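Local coordinates for phosphotriesterase family protein (Listeria monocytogenes serotype 4b str. H7858, PDB 3PNZ) that probably hydrolyses phosphorylated sugar lactones, as a zinc-dependent lactonase of the amidohydrolase fold, at residues Y245-E248 against S249-I252; R218-P222 against Y223-Q227. All coordinates share one frame; numbering follows the deposited sequence.

Contact 1. Residues Y245-E248 against S249-I252. With PO4 (phosphate ion), chain L.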
loop_
_atom_site.group_PDB
_atom_site.type_symbol
_atom_site.label_atom_id
_atom_site.label_comp_id
_atom_site.label_asym_id
_atom_site.label_seq_id
_atom_site.Cartn_x
_atom_site.Cartn_y
_atom_site.Cartn_z
ATOM N N TYR A 245 -0.750 -14.376 -11.959
ATOM C CA TYR A 245 -0.995 -14.941 -10.631
ATOM C C TYR A 245 -2.329 -15.681 -10.567
ATOM O O TYR A 245 -2.422 -16.754 -9.980
ATOM C CB TYR A 245 -0.935 -13.860 -9.546
ATOM C CG TYR A 245 0.430 -13.244 -9.366
ATOM C CD1 TYR A 245 1.563 -14.043 -9.250
ATOM C CD2 TYR A 245 0.587 -11.863 -9.294
ATOM C CE1 TYR A 245 2.815 -13.486 -9.083
ATOM C CE2 TYR A 245 1.838 -11.294 -9.119
ATOM C CZ TYR A 245 2.950 -12.117 -9.022
ATOM O OH TYR A 245 4.201 -11.563 -8.852
ATOM N N ALA A 246 -3.358 -15.111 -11.191
ATOM C CA ALA A 246 -4.686 -15.721 -11.193
ATOM C C ALA A 246 -5.547 -15.047 -12.243
ATOM O O ALA A 246 -5.319 -13.889 -12.568
ATOM C CB ALA A 246 -5.338 -15.578 -9.818
ATOM N N PRO A 247 -6.549 -15.766 -12.775
ATOM C CA PRO A 247 -7.505 -15.103 -13.674
ATOM C C PRO A 247 -8.359 -14.146 -12.861
ATOM O O PRO A 247 -8.529 -14.345 -11.654
ATOM C CB PRO A 247 -8.363 -16.260 -14.192
ATOM C CG PRO A 247 -8.235 -17.328 -13.146
ATOM C CD PRO A 247 -6.847 -17.198 -12.601
ATOM N N GLU A 248 -8.883 -13.119 -13.508
ATOM C CA GLU A 248 -9.667 -12.124 -12.793
ATOM C C GLU A 248 -10.863 -12.750 -12.088
ATOM O O GLU A 248 -11.227 -12.341 -10.986
ATOM C CB GLU A 248 -10.139 -11.022 -13.743
ATOM C CG GLU A 248 -10.467 -9.748 -13.002
ATOM C CD GLU A 248 -9.295 -9.286 -12.159
ATOM O OE1 GLU A 248 -9.466 -9.143 -10.928
ATOM O OE2 GLU A 248 -8.199 -9.089 -12.728
ATOM N N SER A 249 -11.489 -13.726 -12.738
ATOM C CA SER A 249 -12.605 -14.445 -12.142
ATOM C C SER A 249 -12.287 -15.003 -10.758
ATOM O O SER A 249 -13.161 -15.060 -9.894
ATOM C CB SER A 249 -13.049 -15.587 -13.061
ATOM O OG SER A 249 -11.923 -16.340 -13.487
ATOM N N ALA A 250 -11.047 -15.439 -10.552
ATOM C CA ALA A 250 -10.660 -16.020 -9.267
ATOM C C ALA A 250 -10.582 -14.954 -8.177
ATOM O O ALA A 250 -11.019 -15.182 -7.043
ATOM C CB ALA A 250 -9.335 -16.766 -9.383
ATOM N N ARG A 251 -10.026 -13.795 -8.512
ATOM C CA ARG A 251 -10.007 -12.691 -7.551
ATOM C C ARG A 251 -11.436 -12.266 -7.215
ATOM O O ARG A 251 -11.793 -12.084 -6.043
ATOM C CB ARG A 251 -9.180 -11.508 -8.073
ATOM C CG ARG A 251 -7.660 -11.720 -7.971
ATOM C CD ARG A 251 -6.870 -10.545 -8.545
ATOM N NE ARG A 251 -6.939 -10.539 -10.006
ATOM C CZ ARG A 251 -6.093 -11.200 -10.789
ATOM N NH1 ARG A 251 -5.098 -11.907 -10.256
ATOM N NH2 ARG A 251 -6.239 -11.152 -12.106
ATOM N N ILE A 252 -12.266 -12.139 -8.243
ATOM C CA ILE A 252 -13.629 -11.671 -8.040
ATOM C C ILE A 252 -14.425 -12.672 -7.195
ATOM O O ILE A 252 -15.186 -12.280 -6.301
ATOM C CB ILE A 252 -14.314 -11.359 -9.391
ATOM C CG1 ILE A 252 -13.729 -10.066 -9.970
ATOM C CG2 ILE A 252 -15.830 -11.267 -9.230
ATOM C CD1 ILE A 252 -14.177 -9.747 -11.387
HETATM P P PO4 L . 4.643 -7.987 -9.661
HETATM O O1 PO4 L . 5.575 -8.576 -10.686
HETATM O O2 PO4 L . 5.169 -6.625 -9.259
HETATM O O3 PO4 L . 3.267 -7.806 -10.259
HETATM O O4 PO4 L . 4.570 -8.872 -8.433
#
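The N-terminal end of helix 248-260, where an active-site-side loop of the barrel turns into a helix, is secured by an ion pair within the first turn, between Glu-248 and Arg-251. Arg-251 presents NE and NH2 together to the two carboxylate oxygens: NE reaches Glu-248 OE1 at 3.0 Å and NH2 reaches Glu-248 OE2 at 2.9 Å. Both acceptors lie close to the guanidinium plane, yet both are met from above the carboxylate plane, and the two flat groups stand 52° apart. Glu-248 sends CG away from its own backbone nitrogen (chi1 -158°) and then bends at chi2, which folds the carboxylate back over the turn to the arginine. Ala-241 N donates to OE2 and Trp-295 NE1 to OE1, so both oxygens of this buried acid have a second donor, the one on OE1 weak.

Arg-251 NH2 also makes a weak bond to Ala-246 O at 2.9 Å, and its NH1 donates to Lys-242 O, tying the helix to the preceding loop. Pro-247 occupies the N-cap of this helix in the TIM-barrel scaffold. Its carbonyl oxygen accepts from Ala-250 N at 3.0 Å, while the first regular helical bond runs from Ile-252 N to Glu-248 O at 2.9 Å. The proline ring lies against the methyl of Ala-250, CG to CB 4.0 Å, and Ala-246 CB approaches the same methyl.

Upstream, the ring of Tyr-245 is directed off the helix. Its OH donates to O4 of a phosphate ion at 2.7 Å, with O4 near the ring plane. Lys-242, Lys-244, Arg-275 and Tyr-278 also bind this ion, which probably came from the crystallisation liquor but lies in a cationic pocket consistent with a site for the phosphate of a sugar lactone.

Contact 2. Residues R218-P222 against Y223-Q227; sequences RNLDP and YYHKQ
From Asp-221 O to His-225 N and from Pro-222 O to Lys-226 N, two backbone hydrogen bonds of 2.8 and 2.9 Å open helix 222-229, just after Leu-220 has made an inverse gamma turn. Asp-221 is the N-cap. Its side chain runs anti to the backbone nitrogen, which carries OD1 over the first turn to accept from Tyr-224 N at 3.2 Å. The N-H points almost straight at the oxygen (175°), although it arrives from well above the carboxylate plane. A carboxylate placed here would also be expected to be favoured by the helix dipole. CB of Tyr-224 packs against the capping group, 3.6 Å from Asp-221 CG.

In this phosphotriesterase-family TIM barrel, the capped turn follows the loop after strand 211-213 and faces the loop at Gly-191. Asn-219 and Tyr-224 meet there: the amide ND2 lies 3.3 Å from CE2 of the tyrosine ring, the two side chains crossing at about a right angle with their flat groups inclined by 30°. Both are oriented by a shared acceptor, since Asn-219 ND2 and Tyr-224 OH each bond to Gly-191 O, and the hydroxyl is also reached by Ala-194 N.

Buried beneath the turn, the imidazole of His-225 folds back toward the incoming chain, with CG beside its backbone nitrogen (chi1 -81°). The backbone nitrogen of Asp-221 lies over the centre of one face of the ring. Leu-220 runs alongside the histidine in the same direction, its CD2 4.1 Å from His-225 CE1. Asn-219 O lies 3.0 Å from His-225 NE2 but at an angle too poor for a hydrogen bond; NE2 is hydrogen-bonded to Met-216 O. The ring also meets Phe-237 at a steep angle, while Lys-226 extends outward to a salt bridge with Glu-261.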
loop_
_atom_site.group_PDB
_atom_site.type_symbol
_atom_site.label_atom_id
_atom_site.label_comp_id
_atom_site.label_asym_id
_atom_site.label_seq_id
_atom_site.Cartn_x
_atom_site.Cartn_y
_atom_site.Cartn_z
ATOM N N ARG A 218 -3.169 -12.913 -3.401
ATOM C CA ARG A 218 -2.133 -13.875 -3.798
ATOM C C ARG A 218 -2.361 -15.258 -3.187
ATOM O O ARG A 218 -1.736 -16.235 -3.603
ATOM C CB ARG A 218 -0.730 -13.373 -3.438
ATOM C CG ARG A 218 -0.257 -12.151 -4.235
ATOM C CD ARG A 218 0.088 -12.494 -5.697
ATOM N NE ARG A 218 1.075 -13.570 -5.780
ATOM C CZ ARG A 218 2.389 -13.396 -5.651
ATOM N NH1 ARG A 218 2.883 -12.181 -5.446
ATOM N NH2 ARG A 218 3.213 -14.439 -5.725
ATOM N N ASN A 219 -3.248 -15.335 -2.198
ATOM C CA ASN A 219 -3.498 -16.589 -1.483
ATOM C C ASN A 219 -5.016 -16.751 -1.396
ATOM O O ASN A 219 -5.642 -16.378 -0.399
ATOM C CB ASN A 219 -2.837 -16.502 -0.105
ATOM C CG ASN A 219 -2.838 -17.808 0.652
ATOM O OD1 ASN A 219 -3.407 -18.811 0.212
ATOM N ND2 ASN A 219 -2.185 -17.801 1.816
ATOM N N LEU A 220 -5.607 -17.274 -2.471
ATOM C CA LEU A 220 -7.060 -17.256 -2.629
ATOM C C LEU A 220 -7.682 -18.452 -1.927
ATOM O O LEU A 220 -8.044 -19.449 -2.551
ATOM C CB LEU A 220 -7.435 -17.225 -4.118
ATOM C CG LEU A 220 -6.940 -15.972 -4.849
ATOM C CD1 LEU A 220 -7.162 -16.065 -6.369
ATOM C CD2 LEU A 220 -7.609 -14.720 -4.269
ATOM N N ASP A 221 -7.806 -18.326 -0.615
ATOM C CA ASP A 221 -8.183 -19.425 0.255
ATOM C C ASP A 221 -9.314 -18.920 1.142
ATOM O O ASP A 221 -9.075 -18.099 2.020
ATOM C CB ASP A 221 -6.973 -19.799 1.109
ATOM C CG ASP A 221 -7.233 -20.972 2.051
ATOM O OD1 ASP A 221 -8.374 -21.135 2.527
ATOM O OD2 ASP A 221 -6.262 -21.711 2.344
ATOM N N PRO A 222 -10.541 -19.412 0.921
ATOM C CA PRO A 222 -11.703 -18.882 1.659
ATOM C C PRO A 222 -11.573 -19.005 3.175
ATOM O O PRO A 222 -11.933 -18.076 3.900
ATOM C CB PRO A 222 -12.857 -19.770 1.189
ATOM C CG PRO A 222 -12.399 -20.368 -0.089
ATOM C CD PRO A 222 -10.918 -20.493 -0.005
ATOM N N TYR A 223 -11.084 -20.148 3.649
ATOM C CA TYR A 223 -10.966 -20.397 5.080
ATOM C C TYR A 223 -9.980 -19.422 5.716
ATOM O O TYR A 223 -10.271 -18.803 6.743
ATOM C CB TYR A 223 -10.524 -21.838 5.319
ATOM C CG TYR A 223 -10.495 -22.263 6.765
ATOM C CD1 TYR A 223 -11.531 -23.018 7.309
ATOM C CD2 TYR A 223 -9.427 -21.928 7.587
ATOM C CE1 TYR A 223 -11.502 -23.419 8.632
ATOM C CE2 TYR A 223 -9.389 -22.335 8.913
ATOM C CZ TYR A 223 -10.424 -23.078 9.425
ATOM O OH TYR A 223 -10.372 -23.472 10.740
ATOM N N TYR A 224 -8.813 -19.291 5.092
ATOM C CA TYR A 224 -7.799 -18.325 5.510
ATOM C C TYR A 224 -8.327 -16.894 5.439
ATOM O O TYR A 224 -8.169 -16.124 6.385
ATOM C CB TYR A 224 -6.573 -18.494 4.609
ATOM C CG TYR A 224 -5.444 -17.495 4.775
ATOM C CD1 TYR A 224 -4.738 -17.394 5.972
ATOM C CD2 TYR A 224 -5.035 -16.705 3.702
ATOM C CE1 TYR A 224 -3.663 -16.502 6.104
ATOM C CE2 TYR A 224 -3.969 -15.822 3.822
ATOM C CZ TYR A 224 -3.289 -15.730 5.017
ATOM O OH TYR A 224 -2.219 -14.859 5.097
ATOM N N HIS A 225 -8.960 -16.531 4.329
ATOM C CA HIS A 225 -9.504 -15.176 4.207
ATOM C C HIS A 225 -10.504 -14.863 5.326
ATOM O O HIS A 225 -10.477 -13.774 5.898
ATOM C CB HIS A 225 -10.156 -14.977 2.844
ATOM C CG HIS A 225 -9.178 -14.664 1.759
ATOM N ND1 HIS A 225 -9.555 -14.496 0.446
ATOM C CD2 HIS A 225 -7.838 -14.478 1.794
ATOM C CE1 HIS A 225 -8.492 -14.209 -0.282
ATOM N NE2 HIS A 225 -7.435 -14.194 0.513
ATOM N N LYS A 226 -11.361 -15.830 5.644
ATOM C CA LYS A 226 -12.338 -15.648 6.721
ATOM C C LYS A 226 -11.668 -15.536 8.094
ATOM O O LYS A 226 -12.099 -14.744 8.943
ATOM C CB LYS A 226 -13.370 -16.779 6.711
ATOM C CG LYS A 226 -14.399 -16.685 7.841
ATOM C CD LYS A 226 -15.648 -17.508 7.519
ATOM C CE LYS A 226 -16.725 -17.297 8.581
ATOM N NZ LYS A 226 -17.934 -18.124 8.307
ATOM N N GLN A 227 -10.613 -16.322 8.323
ATOM C CA GLN A 227 -9.834 -16.190 9.555
ATOM C C GLN A 227 -9.294 -14.772 9.699
ATOM O O GLN A 227 -9.350 -14.175 10.775
ATOM C CB GLN A 227 -8.652 -17.158 9.572
ATOM C CG GLN A 227 -8.968 -18.617 9.848
ATOM C CD GLN A 227 -7.700 -19.458 9.759
ATOM O OE1 GLN A 227 -7.071 -19.533 8.701
ATOM N NE2 GLN A 227 -7.309 -20.073 10.869
#

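Overall arrangement
Running from the N terminus, the chain leaves strand 211-213 and first reaches contact 2, which closes the short turn into helix 222-229. It then passes through strand 234-237 and comes to contact 1 at the start of helix 248-260. The two are in series, neither nesting nor crossing, and their centres lie about 14 Å apart. They repeat one step in neighbouring beta-alpha units: a loop after a barrel strand is turned into a helix. Leu-220 joins them, its CD1 packing 3.8 Å from Ala-250 CB and also against Ala-246, while the guanidinium of Arg-218 makes a cation-pi contact with the Tyr-245 ring, whose hydroxyl holds the phosphate.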